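Local coordinates for competence protein ComEA-related protein (Thermus thermophilus, PDB 2DUY) that is of unknown function but folds as a helix-hairpin-helix protein related to the competence protein ComEA, and so probably binds DNA, at residues A[31-36]-A[70-75]; A[53-58]-A[64-69]. One frame throughout, in Å; residues are numbered along the deposited sequence.

Contact 1: A[31-36]-A[70-75]; sequences ALPGIG and RPYLRP
The carbonyl O of L32 accepts a hydrogen bond from the amide N of I35, 3.1 Å away, closing a type II beta turn, and the side chain of the same leucine reaches across to Y72 and L73. G34 adopts positive phi (86°), a conformation in which a side chain would jam against the carbonyl O of P33. G36 then stands at the N-cap of helix 37-45, so L32 to G36 forms the hairpin of a helix-hairpin-helix motif. In related DNA-binding members this loop approaches the phosphate backbone; a similar role here is plausible but inferred.

The contact with 70-75 is apolar throughout. L32 holds CG beside its backbone N, anti to the carbonyl carbon (chi1 -64°), which carries both methyls over to the other segment. L32 CD1 meets L73 CD2 at 3.7 Å, and L32 CD2 lies 4.0 Å from that same methyl, which thus rests against both branches of the fork. L32 CD2 also touches Y72 CB at 3.9 Å; here the two side chains run past one another in opposite directions. Farther out, the pyrrolidine of P33 brings CG obliquely to the Y72 ring, 4.4 Å from CE1, a looser contact near the surface. The two leucines are buried, whereas P33 is exposed and Y72 partly so.

Neighbouring elements complete the setting. L32, P33 and I35 all rest against L69 of helix 63-69, and L32 also packs on L12 and on V19. Strand 73-74 runs parallel to strand 19-20, with Y72 and R74 both hydrogen-bonded through the backbone to V19, so the hairpin after helix 26-29 packs beside the C-terminal tail that follows helix 63-69 and joins the small sheet.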
ATOM      1  N   ALA A  31       8.281   1.534  -0.069  1.00 21.95           N
ATOM      2  CA  ALA A  31       9.121   0.607   0.691  1.00 22.33           C
ATOM      3  C   ALA A  31       8.439  -0.763   0.756  1.00 22.37           C
ATOM      4  O   ALA A  31       9.063  -1.756   1.126  1.00 23.47           O
ATOM      5  CB  ALA A  31       9.365   1.140   2.107  1.00 22.48           C
ATOM      6  N   LEU A  32       7.160  -0.808   0.384  1.00 22.31           N
ATOM      7  CA  LEU A  32       6.391  -2.050   0.398  1.00 21.87           C
ATOM      8  C   LEU A  32       6.779  -2.955  -0.756  1.00 21.41           C
ATOM      9  O   LEU A  32       7.023  -2.501  -1.871  1.00 22.22           O
ATOM     10  CB  LEU A  32       4.892  -1.764   0.306  1.00 21.27           C
ATOM     11  CG  LEU A  32       4.273  -0.992   1.467  1.00 19.38           C
ATOM     12  CD1 LEU A  32       2.924  -0.443   1.050  1.00 19.07           C
ATOM     13  CD2 LEU A  32       4.146  -1.900   2.675  1.00 21.10           C
ATOM     14  N   PRO A  33       6.819  -4.264  -0.501  1.00 22.12           N
ATOM     15  CA  PRO A  33       7.182  -5.218  -1.547  1.00 23.57           C
ATOM     16  C   PRO A  33       6.256  -5.164  -2.759  1.00 23.09           C
ATOM     17  O   PRO A  33       5.040  -5.306  -2.637  1.00 25.23           O
ATOM     18  CB  PRO A  33       7.133  -6.559  -0.816  1.00 23.48           C
ATOM     19  CG  PRO A  33       6.083  -6.335   0.229  1.00 24.60           C
ATOM     20  CD  PRO A  33       6.425  -4.954   0.736  1.00 23.40           C
ATOM     21  N   GLY A  34       6.837  -4.938  -3.929  1.00 23.07           N
ATOM     22  CA  GLY A  34       6.045  -4.893  -5.145  1.00 23.79           C
ATOM     23  C   GLY A  34       5.414  -3.556  -5.479  1.00 22.47           C
ATOM     24  O   GLY A  34       4.713  -3.439  -6.481  1.00 24.96           O
ATOM     25  N   ILE A  35       5.663  -2.542  -4.658  1.00 21.76           N
ATOM     26  CA  ILE A  35       5.091  -1.220  -4.905  1.00 20.00           C
ATOM     27  C   ILE A  35       6.129  -0.238  -5.421  1.00 20.68           C
ATOM     28  O   ILE A  35       7.059   0.131  -4.706  1.00 21.95           O
ATOM     29  CB  ILE A  35       4.460  -0.638  -3.625  1.00 19.11           C
ATOM     30  CG1 ILE A  35       3.340  -1.561  -3.141  1.00 19.72           C
ATOM     31  CG2 ILE A  35       3.923   0.771  -3.898  1.00 18.98           C
ATOM     32  CD1 ILE A  35       2.308  -1.896  -4.203  1.00 19.26           C
ATOM     33  N   GLY A  36       5.956   0.175  -6.668  1.00 20.36           N
ATOM     34  CA  GLY A  36       6.870   1.115  -7.284  1.00 21.97           C
ATOM     35  C   GLY A  36       6.269   2.508  -7.283  1.00 22.80           C
ATOM     36  O   GLY A  36       5.225   2.734  -6.671  1.00 20.88           O
ATOM     37  N   ARG A  70      -0.735  -7.811   2.705  1.00 21.27           N
ATOM     38  CA  ARG A  70      -1.616  -7.796   3.871  1.00 19.53           C
ATOM     39  C   ARG A  70      -0.936  -7.770   5.235  1.00 19.65           C
ATOM     40  O   ARG A  70      -1.394  -7.085   6.146  1.00 17.53           O
ATOM     41  CB  ARG A  70      -2.601  -8.967   3.818  1.00 22.15           C
ATOM     42  CG  ARG A  70      -3.595  -8.865   2.671  1.00 26.08           C
ATOM     43  CD  ARG A  70      -4.965  -9.372   3.079  1.00 27.59           C
ATOM     44  NE  ARG A  70      -5.890  -9.341   1.952  1.00 29.58           N
ATOM     45  CZ  ARG A  70      -5.909 -10.251   0.988  1.00 28.35           C
ATOM     46  NH1 ARG A  70      -5.056 -11.264   1.025  1.00 30.82           N
ATOM     47  NH2 ARG A  70      -6.769 -10.144  -0.015  1.00 27.36           N
ATOM     48  N   PRO A  71       0.161  -8.520   5.402  1.00 16.97           N
ATOM     49  CA  PRO A  71       0.807  -8.490   6.717  1.00 17.67           C
ATOM     50  C   PRO A  71       1.384  -7.124   7.108  1.00 16.40           C
ATOM     51  O   PRO A  71       1.504  -6.820   8.293  1.00 14.19           O
ATOM     52  CB  PRO A  71       1.902  -9.552   6.581  1.00 18.25           C
ATOM     53  CG  PRO A  71       1.303 -10.527   5.598  1.00 16.82           C
ATOM     54  CD  PRO A  71       0.720  -9.596   4.565  1.00 19.20           C
ATOM     55  N   TYR A  72       1.727  -6.308   6.111  1.00 17.09           N
ATOM     56  CA  TYR A  72       2.339  -4.999   6.351  1.00 19.41           C
ATOM     57  C   TYR A  72       1.412  -3.782   6.348  1.00 17.91           C
ATOM     58  O   TYR A  72       1.853  -2.674   6.644  1.00 19.46           O
ATOM     59  CB  TYR A  72       3.437  -4.734   5.309  1.00 21.19           C
ATOM     60  CG  TYR A  72       4.407  -5.874   5.096  1.00 24.51           C
ATOM     61  CD1 TYR A  72       4.071  -6.954   4.280  1.00 27.65           C
ATOM     62  CD2 TYR A  72       5.643  -5.893   5.745  1.00 28.63           C
ATOM     63  CE1 TYR A  72       4.942  -8.028   4.122  1.00 30.60           C
ATOM     64  CE2 TYR A  72       6.517  -6.962   5.594  1.00 30.75           C
ATOM     65  CZ  TYR A  72       6.157  -8.027   4.783  1.00 31.24           C
ATOM     66  OH  TYR A  72       7.005  -9.107   4.654  1.00 35.54           O
ATOM     67  N   LEU A  73       0.134  -3.978   6.049  1.00 15.63           N
ATOM     68  CA  LEU A  73      -0.790  -2.853   5.926  1.00 16.04           C
ATOM     69  C   LEU A  73      -1.902  -2.664   6.947  1.00 15.80           C
ATOM     70  O   LEU A  73      -2.354  -3.605   7.589  1.00 17.35           O
ATOM     71  CB  LEU A  73      -1.454  -2.921   4.546  1.00 13.10           C
ATOM     72  CG  LEU A  73      -0.567  -2.984   3.302  1.00 16.11           C
ATOM     73  CD1 LEU A  73      -1.442  -3.203   2.063  1.00 13.35           C
ATOM     74  CD2 LEU A  73       0.235  -1.711   3.196  1.00 18.23           C
ATOM     75  N   ARG A  74      -2.345  -1.416   7.065  1.00 17.35           N
ATOM     76  CA  ARG A  74      -3.477  -1.053   7.909  1.00 16.52           C
ATOM     77  C   ARG A  74      -4.152   0.090   7.155  1.00 15.92           C
ATOM     78  O   ARG A  74      -3.553   0.673   6.249  1.00 15.61           O
ATOM     79  CB  ARG A  74      -3.033  -0.605   9.305  1.00 18.34           C
ATOM     80  CG  ARG A  74      -2.043   0.544   9.353  1.00 23.34           C
ATOM     81  CD  ARG A  74      -1.701   0.857  10.803  1.00 26.57           C
ATOM     82  NE  ARG A  74      -0.630   1.838  10.915  1.00 28.90           N
ATOM     83  CZ  ARG A  74      -0.817   3.143  11.084  1.00 31.42           C
ATOM     84  NH1 ARG A  74       0.236   3.949  11.168  1.00 31.62           N
ATOM     85  NH2 ARG A  74      -2.045   3.638  11.191  1.00 29.42           N
ATOM     86  N   PRO A  75      -5.410   0.408   7.482  1.00 16.15           N
ATOM     87  CA  PRO A  75      -6.056   1.507   6.748  1.00 17.82           C
ATOM     88  C   PRO A  75      -5.262   2.812   6.804  1.00 19.12           C
ATOM     89  O   PRO A  75      -4.666   3.099   7.857  1.00 19.04           O
ATOM     90  CB  PRO A  75      -7.417   1.615   7.433  1.00 17.78           C
ATOM     91  CG  PRO A  75      -7.692   0.184   7.834  1.00 16.40           C
ATOM     92  CD  PRO A  75      -6.358  -0.243   8.403  1.00 14.97           C
ATOM     93  OXT PRO A  75      -5.256   3.531   5.780  1.00 22.95           O
TER

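Contact 2: A[53-58]-A[64-69]; sequences EDLLKV and ATLERL
E53 lies in a 3-10 segment that packs against helix 63-69 through L66, the two elements flanking the hairpin of a second helix-hairpin-helix motif. Its side chain bends at chi2 (53°) and lays the carboxylate beside the methyl CD2 of L66, with E53 OE2 3.7 Å away; the charge of that carboxylate is met by R70 in a salt bridge. D54 turns away and pairs with R51 and the amide of A50.

L55 faces the helix directly. With CG anti to the backbone N (chi1 -162°), its CD2 reaches L66 CD1 at 3.6 Å and, more loosely, L69 CD1 at 4.3 Å, while I43 and I61 pack against the same leucine. One residue on, the L56 side chain meets L66 at about a right angle, near the surface, with L56 CG 3.6 Å from L66 CD2. V58, just after the 3-10 segment, gives its amide N to L55 O at 3.0 Å.

L66 therefore serves both leucines with separate branches: CD1 for L55, CD2 for L56 and E53. Cutting this side chain back to an alanine would probably open a gap between the helix and both L55 and L56, and take away the methyl that lies beside the E53 carboxylate. That methyl also has a second carbon of the L56 fork against it, L56 CD2 lying 3.7 Å from L66 CD2.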
ATOM      1  N   GLU A  53      -8.716  -4.195   2.052  1.00 13.39           N
ATOM      2  CA  GLU A  53      -9.233  -4.843   0.860  1.00 15.31           C
ATOM      3  C   GLU A  53      -9.689  -3.841  -0.195  1.00 14.25           C
ATOM      4  O   GLU A  53      -9.882  -4.210  -1.356  1.00 14.44           O
ATOM      5  CB  GLU A  53     -10.380  -5.777   1.235  1.00 18.12           C
ATOM      6  CG  GLU A  53     -10.374  -7.103   0.497  1.00 25.66           C
ATOM      7  CD  GLU A  53      -9.045  -7.842   0.588  1.00 26.52           C
ATOM      8  OE1 GLU A  53      -8.209  -7.529   1.473  1.00 29.07           O
ATOM      9  OE2 GLU A  53      -8.844  -8.757  -0.230  1.00 29.24           O
ATOM     10  N   ASP A  54      -9.859  -2.580   0.192  1.00 12.19           N
ATOM     11  CA  ASP A  54     -10.274  -1.570  -0.776  1.00 13.64           C
ATOM     12  C   ASP A  54      -9.131  -1.278  -1.747  1.00 13.57           C
ATOM     13  O   ASP A  54      -9.320  -0.606  -2.754  1.00 13.35           O
ATOM     14  CB  ASP A  54     -10.727  -0.274  -0.087  1.00 12.58           C
ATOM     15  CG  ASP A  54     -12.045  -0.436   0.664  1.00 16.12           C
ATOM     16  OD1 ASP A  54     -12.880  -1.270   0.260  1.00 15.61           O
ATOM     17  OD2 ASP A  54     -12.266   0.293   1.652  1.00 15.21           O
ATOM     18  N   LEU A  55      -7.946  -1.797  -1.450  1.00 13.41           N
ATOM     19  CA  LEU A  55      -6.799  -1.590  -2.330  1.00 14.37           C
ATOM     20  C   LEU A  55      -7.064  -2.224  -3.693  1.00 15.15           C
ATOM     21  O   LEU A  55      -6.397  -1.899  -4.685  1.00 17.27           O
ATOM     22  CB  LEU A  55      -5.549  -2.197  -1.701  1.00 15.75           C
ATOM     23  CG  LEU A  55      -4.193  -1.744  -2.222  1.00 19.17           C
ATOM     24  CD1 LEU A  55      -4.052  -0.208  -2.082  1.00 18.26           C
ATOM     25  CD2 LEU A  55      -3.114  -2.460  -1.411  1.00 18.69           C
ATOM     26  N   LEU A  56      -8.042  -3.124  -3.752  1.00 14.13           N
ATOM     27  CA  LEU A  56      -8.378  -3.766  -5.017  1.00 16.05           C
ATOM     28  C   LEU A  56      -8.969  -2.767  -6.013  1.00 16.79           C
ATOM     29  O   LEU A  56      -9.189  -3.113  -7.178  1.00 17.74           O
ATOM     30  CB  LEU A  56      -9.350  -4.936  -4.803  1.00 15.47           C
ATOM     31  CG  LEU A  56      -8.713  -6.164  -4.141  1.00 16.11           C
ATOM     32  CD1 LEU A  56      -9.751  -7.254  -3.932  1.00 14.26           C
ATOM     33  CD2 LEU A  56      -7.576  -6.678  -5.039  1.00 15.87           C
ATOM     34  N   LYS A  57      -9.229  -1.537  -5.573  1.00 15.15           N
ATOM     35  CA  LYS A  57      -9.749  -0.534  -6.503  1.00 15.34           C
ATOM     36  C   LYS A  57      -8.606   0.123  -7.274  1.00 14.43           C
ATOM     37  O   LYS A  57      -8.840   0.846  -8.239  1.00 15.56           O
ATOM     38  CB  LYS A  57     -10.532   0.561  -5.775  1.00 17.60           C
ATOM     39  CG  LYS A  57      -9.679   1.547  -5.000  1.00 19.67           C
ATOM     40  CD  LYS A  57     -10.517   2.740  -4.557  1.00 23.51           C
ATOM     41  CE  LYS A  57     -10.275   3.085  -3.104  1.00 24.55           C
ATOM     42  NZ  LYS A  57     -11.120   4.242  -2.674  1.00 23.82           N
ATOM     43  N   VAL A  58      -7.370  -0.142  -6.856  1.00 14.08           N
ATOM     44  CA  VAL A  58      -6.205   0.458  -7.505  1.00 14.67           C
ATOM     45  C   VAL A  58      -5.755  -0.356  -8.705  1.00 16.72           C
ATOM     46  O   VAL A  58      -5.537  -1.561  -8.594  1.00 15.24           O
ATOM     47  CB  VAL A  58      -5.025   0.575  -6.529  1.00 15.52           C
ATOM     48  CG1 VAL A  58      -3.840   1.226  -7.226  1.00 14.72           C
ATOM     49  CG2 VAL A  58      -5.441   1.384  -5.316  1.00 13.75           C
ATOM     50  N   ALA A  64      -2.794 -11.368  -5.880  1.00 24.92           N
ATOM     51  CA  ALA A  64      -1.511 -11.958  -5.507  1.00 24.77           C
ATOM     52  C   ALA A  64      -0.627 -10.876  -4.912  1.00 24.28           C
ATOM     53  O   ALA A  64       0.165 -11.129  -4.003  1.00 24.83           O
ATOM     54  CB  ALA A  64      -0.831 -12.582  -6.733  1.00 23.59           C
ATOM     55  N   THR A  65      -0.765  -9.667  -5.444  1.00 24.91           N
ATOM     56  CA  THR A  65       0.012  -8.530  -4.972  1.00 25.18           C
ATOM     57  C   THR A  65      -0.459  -8.202  -3.575  1.00 25.12           C
ATOM     58  O   THR A  65       0.332  -8.044  -2.653  1.00 23.03           O
ATOM     59  CB  THR A  65      -0.226  -7.279  -5.819  1.00 27.46           C
ATOM     60  OG1 THR A  65       0.065  -7.555  -7.192  1.00 32.95           O
ATOM     61  CG2 THR A  65       0.665  -6.144  -5.336  1.00 28.10           C
ATOM     62  N   LEU A  66      -1.773  -8.098  -3.439  1.00 24.58           N
ATOM     63  CA  LEU A  66      -2.386  -7.772  -2.162  1.00 24.38           C
ATOM     64  C   LEU A  66      -2.096  -8.837  -1.112  1.00 25.11           C
ATOM     65  O   LEU A  66      -1.825  -8.517   0.040  1.00 25.85           O
ATOM     66  CB  LEU A  66      -3.892  -7.610  -2.354  1.00 23.00           C
ATOM     67  CG  LEU A  66      -4.707  -7.090  -1.178  1.00 21.30           C
ATOM     68  CD1 LEU A  66      -4.051  -5.853  -0.586  1.00 22.19           C
ATOM     69  CD2 LEU A  66      -6.105  -6.765  -1.662  1.00 21.76           C
ATOM     70  N   GLU A  67      -2.139 -10.101  -1.519  1.00 27.25           N
ATOM     71  CA  GLU A  67      -1.887 -11.210  -0.607  1.00 30.06           C
ATOM     72  C   GLU A  67      -0.550 -11.052   0.107  1.00 30.04           C
ATOM     73  O   GLU A  67      -0.434 -11.296   1.310  1.00 29.87           O
ATOM     74  CB  GLU A  67      -1.907 -12.533  -1.378  1.00 33.27           C
ATOM     75  CG  GLU A  67      -1.854 -13.775  -0.499  1.00 39.31           C
ATOM     76  CD  GLU A  67      -1.938 -15.070  -1.302  1.00 42.66           C
ATOM     77  OE1 GLU A  67      -2.048 -16.150  -0.684  1.00 44.80           O
ATOM     78  OE2 GLU A  67      -1.890 -15.008  -2.550  1.00 44.79           O
ATOM     79  N   ARG A  68       0.456 -10.625  -0.638  1.00 29.54           N
ATOM     80  CA  ARG A  68       1.787 -10.448  -0.075  1.00 30.19           C
ATOM     81  C   ARG A  68       1.874  -9.245   0.854  1.00 27.48           C
ATOM     82  O   ARG A  68       2.638  -9.258   1.820  1.00 26.54           O
ATOM     83  CB  ARG A  68       2.812 -10.282  -1.199  1.00 33.70           C
ATOM     84  CG  ARG A  68       2.847 -11.421  -2.201  1.00 38.65           C
ATOM     85  CD  ARG A  68       3.268 -12.743  -1.561  1.00 42.94           C
ATOM     86  NE  ARG A  68       2.216 -13.335  -0.736  1.00 46.39           N
ATOM     87  CZ  ARG A  68       2.230 -14.591  -0.301  1.00 48.52           C
ATOM     88  NH1 ARG A  68       3.245 -15.389  -0.610  1.00 49.78           N
ATOM     89  NH2 ARG A  68       1.229 -15.057   0.435  1.00 49.47           N
ATOM     90  N   LEU A  69       1.093  -8.210   0.556  1.00 25.29           N
ATOM     91  CA  LEU A  69       1.104  -6.978   1.338  1.00 24.29           C
ATOM     92  C   LEU A  69       0.266  -6.945   2.604  1.00 22.56           C
ATOM     93  O   LEU A  69       0.525  -6.128   3.484  1.00 21.86           O
ATOM     94  CB  LEU A  69       0.661  -5.801   0.470  1.00 25.11           C
ATOM     95  CG  LEU A  69       1.539  -5.359  -0.694  1.00 26.14           C
ATOM     96  CD1 LEU A  69       0.792  -4.317  -1.504  1.00 26.23           C
ATOM     97  CD2 LEU A  69       2.855  -4.803  -0.181  1.00 26.77           C
TER

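From the N terminus, the chain first passes through 31-36, between helices 26-29 and 37-45, and contact 1 is completed only when 70-75 arrives, closing a loop of 33 intervening residues. Contact 2 lies wholly inside that loop: 53-58 meets 64-69 after just five residues, which hold the hairpin turn and the first residue of helix 63-69. The two contacts are thus nested, and they merge where L69 CD2 packs on L32 CB at 3.7 Å and where L73 CD1 lies 3.9 Å from L55 CD2. A third, polar tie runs between R70 and E53. Together they tie the first hairpin, the second motif and the C-terminal strand into one compact domain.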